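Local coordinates for alpha-amylase G-6 (Bacillus halodurans, PDB 2C3G), which probably binds starch, this chain being the family 26 carbohydrate-binding module cut from a longer amylase, at residues 87-90 against 91-95; 28-31 against 32-35. All coordinates share one frame; numbering follows the deposited sequence.

Interaction 1. Residues 87-90 against 91-95. With CD (cadmium ion), chain C.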
loop_
_atom_site.group_PDB
_atom_site.type_symbol
_atom_site.label_atom_id
_atom_site.label_comp_id
_atom_site.label_asym_id
_atom_site.label_seq_id
_atom_site.Cartn_x
_atom_site.Cartn_y
_atom_site.Cartn_z
ATOM N N TRP A 87 -6.873 -3.266 4.507
ATOM C CA TRP A 87 -7.840 -2.583 3.555
ATOM C C TRP A 87 -8.121 -1.114 3.870
ATOM O O TRP A 87 -8.786 -0.798 4.859
ATOM C CB TRP A 87 -9.228 -3.288 3.406
ATOM C CG TRP A 87 -9.180 -4.696 3.104
ATOM C CD1 TRP A 87 -8.651 -5.670 3.895
ATOM C CD2 TRP A 87 -9.655 -5.349 1.917
ATOM N NE1 TRP A 87 -8.762 -6.892 3.274
ATOM C CE2 TRP A 87 -9.379 -6.720 2.057
ATOM C CE3 TRP A 87 -10.291 -4.906 0.739
ATOM C CZ2 TRP A 87 -9.710 -7.673 1.061
ATOM C CZ3 TRP A 87 -10.606 -5.834 -0.253
ATOM C CH2 TRP A 87 -10.331 -7.210 -0.074
ATOM N N PHE A 88 -7.663 -0.206 3.004
ATOM C CA PHE A 88 -7.887 1.219 3.233
ATOM C C PHE A 88 -8.909 1.883 2.283
ATOM O O PHE A 88 -8.694 1.913 1.097
ATOM C CB PHE A 88 -6.549 1.949 3.190
ATOM C CG PHE A 88 -6.655 3.409 3.486
ATOM C CD1 PHE A 88 -6.718 3.872 4.799
ATOM C CD2 PHE A 88 -6.710 4.326 2.454
ATOM C CE1 PHE A 88 -6.779 5.242 5.071
ATOM C CE2 PHE A 88 -6.774 5.675 2.716
ATOM C CZ PHE A 88 -6.796 6.136 4.026
ATOM N N ASP A 89 -10.013 2.406 2.827
ATOM C CA ASP A 89 -11.000 3.167 2.057
ATOM C C ASP A 89 -11.210 4.598 2.575
ATOM O O ASP A 89 -12.270 5.180 2.390
ATOM C CB ASP A 89 -12.344 2.459 2.097
ATOM C CG ASP A 89 -12.942 2.401 3.487
ATOM O OD1 ASP A 89 -13.873 1.544 3.632
ATOM O OD2 ASP A 89 -12.612 3.136 4.501
ATOM N N GLY A 90 -10.199 5.168 3.224
ATOM C CA GLY A 90 -10.364 6.397 3.974
ATOM C C GLY A 90 -10.259 6.064 5.450
ATOM O O GLY A 90 -9.917 6.914 6.257
ATOM N N GLU A 91 -10.564 4.820 5.800
ATOM C CA GLU A 91 -10.233 4.272 7.120
ATOM C C GLU A 91 -9.627 2.888 6.889
ATOM O O GLU A 91 -9.859 2.274 5.843
ATOM C CB GLU A 91 -11.469 4.173 8.019
ATOM C CG GLU A 91 -11.226 3.543 9.392
ATOM C CD GLU A 91 -10.249 4.364 10.257
ATOM O OE1 GLU A 91 -10.723 5.399 10.810
ATOM O OE2 GLU A 91 -9.032 3.992 10.363
ATOM N N TRP A 92 -8.818 2.419 7.848
ATOM C CA TRP A 92 -8.276 1.077 7.814
ATOM C C TRP A 92 -9.224 0.023 8.389
ATOM O O TRP A 92 -9.838 0.209 9.449
ATOM C CB TRP A 92 -6.939 1.028 8.523
ATOM C CG TRP A 92 -5.836 1.701 7.758
ATOM C CD1 TRP A 92 -5.370 2.956 7.952
ATOM C CD2 TRP A 92 -5.052 1.141 6.688
ATOM N NE1 TRP A 92 -4.342 3.231 7.077
ATOM C CE2 TRP A 92 -4.117 2.129 6.291
ATOM C CE3 TRP A 92 -5.021 -0.100 6.046
ATOM C CZ2 TRP A 92 -3.192 1.919 5.270
ATOM C CZ3 TRP A 92 -4.104 -0.310 5.044
ATOM C CH2 TRP A 92 -3.194 0.701 4.654
ATOM N N HIS A 93 -9.339 -1.082 7.658
ATOM C CA HIS A 93 -10.082 -2.266 8.099
ATOM C C HIS A 93 -9.165 -3.455 7.893
ATOM O O HIS A 93 -8.423 -3.481 6.903
ATOM C CB HIS A 93 -11.338 -2.511 7.241
ATOM C CG HIS A 93 -12.299 -1.370 7.203
ATOM N ND1 HIS A 93 -13.456 -1.346 7.963
ATOM C CD2 HIS A 93 -12.317 -0.242 6.450
ATOM C CE1 HIS A 93 -14.118 -0.232 7.706
ATOM N NE2 HIS A 93 -13.448 0.454 6.795
ATOM N N VAL A 94 -9.239 -4.440 8.801
ATOM C CA VAL A 94 -8.488 -5.695 8.652
ATOM C C VAL A 94 -9.050 -6.639 7.601
ATOM O O VAL A 94 -8.277 -7.198 6.814
ATOM C CB VAL A 94 -8.259 -6.467 10.001
ATOM C CG1 VAL A 94 -7.663 -5.535 11.034
ATOM C CG2 VAL A 94 -9.570 -7.151 10.517
ATOM N N ASP A 95 -10.377 -6.827 7.612
ATOM C CA ASP A 95 -11.090 -7.519 6.539
ATOM C C ASP A 95 -11.843 -6.525 5.643
ATOM O O ASP A 95 -12.138 -5.404 6.056
ATOM C CB ASP A 95 -12.078 -8.565 7.081
ATOM C CG ASP A 95 -11.549 -9.323 8.312
ATOM O OD1 ASP A 95 -10.439 -9.921 8.247
ATOM O OD2 ASP A 95 -12.201 -9.371 9.379
HETATM CD CD CD C . -14.475 2.160 5.577
HETATM O O HOH W 1 -16.470 1.066 5.759
#
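Phe88 and Trp92 face each other across a tight antiparallel beta hairpin, strand 86-88 turning at Asp89-Gly90-Glu91 into the edge strand 92-93. They form a non-hydrogen-bonded pair, with both side chains on the same side of the sheet and crossing at about a right angle. Phe88 turns its edge to the indole face, an edge-to-face pair with planes 50° apart; its CD1 lies over the five-membered ring, 3.4 Å from Trp92 NE1. Phe88 CB, meanwhile, stands almost squarely above the six-membered ring in a CH-pi contact, so both rings of the indole touch Phe88; Leu62 and Phe64 are further neighbours of Trp92. Phe80 and Trp72 continue this aromatic cluster toward the second sheet.

The next pair, Trp87 and His93, is hydrogen-bonded in both directions and sends its side chains to the other side. There the Trp87 indole lies with its CD1 edge toward Val94 O (3.3 Å), while Tyr10 stacks on it.

Round the turn, where Gly90 takes a positive phi, Asp89 N binds Glu91 O and Glu91 N returns to Asp89 OD2 at 3.0 Å, using the anti lone pair. With chi1 at 65°, Asp89 swings its carboxylate to the side where His93 projects, and the two grip a cadmium ion, their planes 78° apart. Asp89 binds through both oxygens, OD1 at 2.1 Å and OD2 at 2.4 Å, OD2 thus serving metal and turn together; His93 NE2 and a water each bind the cadmium at 2.3 Å.

Interaction 2. Residues 28-31 against 32-35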
loop_
_atom_site.group_PDB
_atom_site.type_symbol
_atom_site.label_atom_id
_atom_site.label_comp_id
_atom_site.label_asym_id
_atom_site.label_seq_id
_atom_site.Cartn_x
_atom_site.Cartn_y
_atom_site.Cartn_z
ATOM N N ASN A 28 10.664 -3.458 8.344
ATOM C CA ASN A 28 11.275 -4.267 9.395
ATOM C C ASN A 28 10.640 -5.667 9.336
ATOM O O ASN A 28 9.418 -5.795 9.455
ATOM C CB ASN A 28 11.094 -3.586 10.778
ATOM C CG ASN A 28 11.702 -4.399 11.946
ATOM O OD1 ASN A 28 12.554 -5.265 11.748
ATOM N ND2 ASN A 28 11.255 -4.102 13.176
ATOM N N PRO A 29 11.432 -6.715 9.093
ATOM C CA PRO A 29 12.883 -6.631 8.844
ATOM C C PRO A 29 13.240 -5.885 7.587
ATOM O O PRO A 29 12.437 -5.841 6.650
ATOM C CB PRO A 29 13.307 -8.089 8.700
ATOM C CG PRO A 29 12.060 -8.838 8.415
ATOM C CD PRO A 29 10.942 -8.101 9.055
ATOM N N LYS A 30 14.437 -5.315 7.569
ATOM C CA LYS A 30 14.859 -4.445 6.479
ATOM C C LYS A 30 14.985 -5.232 5.187
ATOM O O LYS A 30 15.584 -6.302 5.145
ATOM C CB LYS A 30 16.164 -3.704 6.815
ATOM C CG LYS A 30 16.368 -2.387 6.049
ATOM C CD LYS A 30 15.466 -1.252 6.564
ATOM C CE LYS A 30 16.116 0.111 6.323
ATOM N NZ LYS A 30 15.199 1.142 5.721
ATOM N N VAL A 31 14.407 -4.661 4.135
ATOM C CA VAL A 31 14.178 -5.332 2.870
ATOM C C VAL A 31 14.341 -4.244 1.818
ATOM O O VAL A 31 14.251 -3.051 2.164
ATOM C CB VAL A 31 12.758 -5.961 2.906
ATOM C CG1 VAL A 31 11.697 -5.072 2.256
ATOM C CG2 VAL A 31 12.768 -7.354 2.381
ATOM N N ASP A 32 14.608 -4.624 0.564
ATOM C CA ASP A 32 14.743 -3.639 -0.509
ATOM C C ASP A 32 13.513 -2.732 -0.519
ATOM O O ASP A 32 12.368 -3.198 -0.517
ATOM C CB ASP A 32 14.947 -4.320 -1.877
ATOM C CG ASP A 32 16.413 -4.281 -2.370
ATOM O OD1 ASP A 32 17.327 -3.905 -1.591
ATOM O OD2 ASP A 32 16.744 -4.621 -3.536
ATOM N N GLU A 33 13.764 -1.430 -0.498
ATOM C CA GLU A 33 12.696 -0.446 -0.551
ATOM C C GLU A 33 12.686 0.287 -1.894
ATOM O O GLU A 33 13.743 0.655 -2.415
ATOM C CB GLU A 33 12.783 0.568 0.593
ATOM C CG GLU A 33 13.771 0.223 1.686
ATOM C CD GLU A 33 13.212 0.450 3.079
ATOM O OE1 GLU A 33 13.014 1.615 3.479
ATOM O OE2 GLU A 33 12.996 -0.546 3.787
ATOM N N PRO A 34 11.492 0.508 -2.438
ATOM C CA PRO A 34 11.327 1.193 -3.719
ATOM C C PRO A 34 11.577 2.707 -3.679
ATOM O O PRO A 34 11.415 3.369 -2.655
ATOM C CB PRO A 34 9.852 0.939 -4.034
ATOM C CG PRO A 34 9.206 0.872 -2.689
ATOM C CD PRO A 34 10.192 0.120 -1.865
ATOM N N THR A 35 11.992 3.220 -4.832
ATOM C CA THR A 35 11.995 4.635 -5.167
ATOM C C THR A 35 10.543 5.141 -5.174
ATOM O O THR A 35 9.613 4.351 -5.361
ATOM C CB THR A 35 12.627 4.765 -6.584
ATOM O OG1 THR A 35 14.055 4.727 -6.486
ATOM C CG2 THR A 35 12.354 6.099 -7.207
#
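The carboxylate of Glu33 has a partner at each oxygen: OE2 is hydrogen-bonded to Thr27 OG1, and OE1 takes a weak hydrogen bond from Lys30 NZ at 3.2 Å, which makes a salt bridge. The two long side chains belong to an irregular surface loop, three residues apart, and they cross at about a right angle. Lys30 leaves the backbone with CG anti to its own N (chi1 -156°), then bends at chi2, which brings the chain round toward the glutamate. Lys30 NZ lies above one face of the Glu33 carboxylate and not in its plane, which fits the weakness of the bond, and is 3.4 Å from Glu33 OE2; Lys30 CD passes 3.8 Å from the same oxygen.

Glu33 is bent back in turn. Its chi1 of -11° nearly eclipses CG with the backbone N, and Glu33 CG comes within 3.3 Å of Val31 O. Val31 O is also 3.2 Å from Glu33 OE2, two acceptors; the positive charge of Lys30 and the Thr27 hydroxyl probably offset the unfavourable pairing. Thr27 OG1 serves the loop a second time through a hydrogen bond with Val31 N, so one hydroxyl ties Val31 and Glu33 to the end of a strand.

A cis peptide before Pro29 starts the loop where strand 20-28 ends. Asn28 still makes backbone hydrogen bonds with Glu58 and Ser59 there, Glu33 touches Tyr25, and Pro34 rests on Tyr24, so the loop doubles back along strand 20-28, an outermost strand of the three-stranded antiparallel sheet, before leading on to strand 43-46.

Overall arrangement
From the N terminus the chain first lays down strand 6-12 and then strand 20-28, where interaction 2 shapes the exit into the loop leading to strand 43-46. After that loop come the remaining strands of both sheets, and only near the C terminus does interaction 1 close the hairpin of strands 86-88 and 92-93, next to strand 6-12 in the five-stranded mixed sheet. The two contacts are local and in series, neither nesting nor crossing. They lie on opposite sides of the chain's centre, their own centres about 23 Å apart: interaction 2 borders the three-stranded antiparallel sheet, interaction 1 finishes one edge of the mixed sheet.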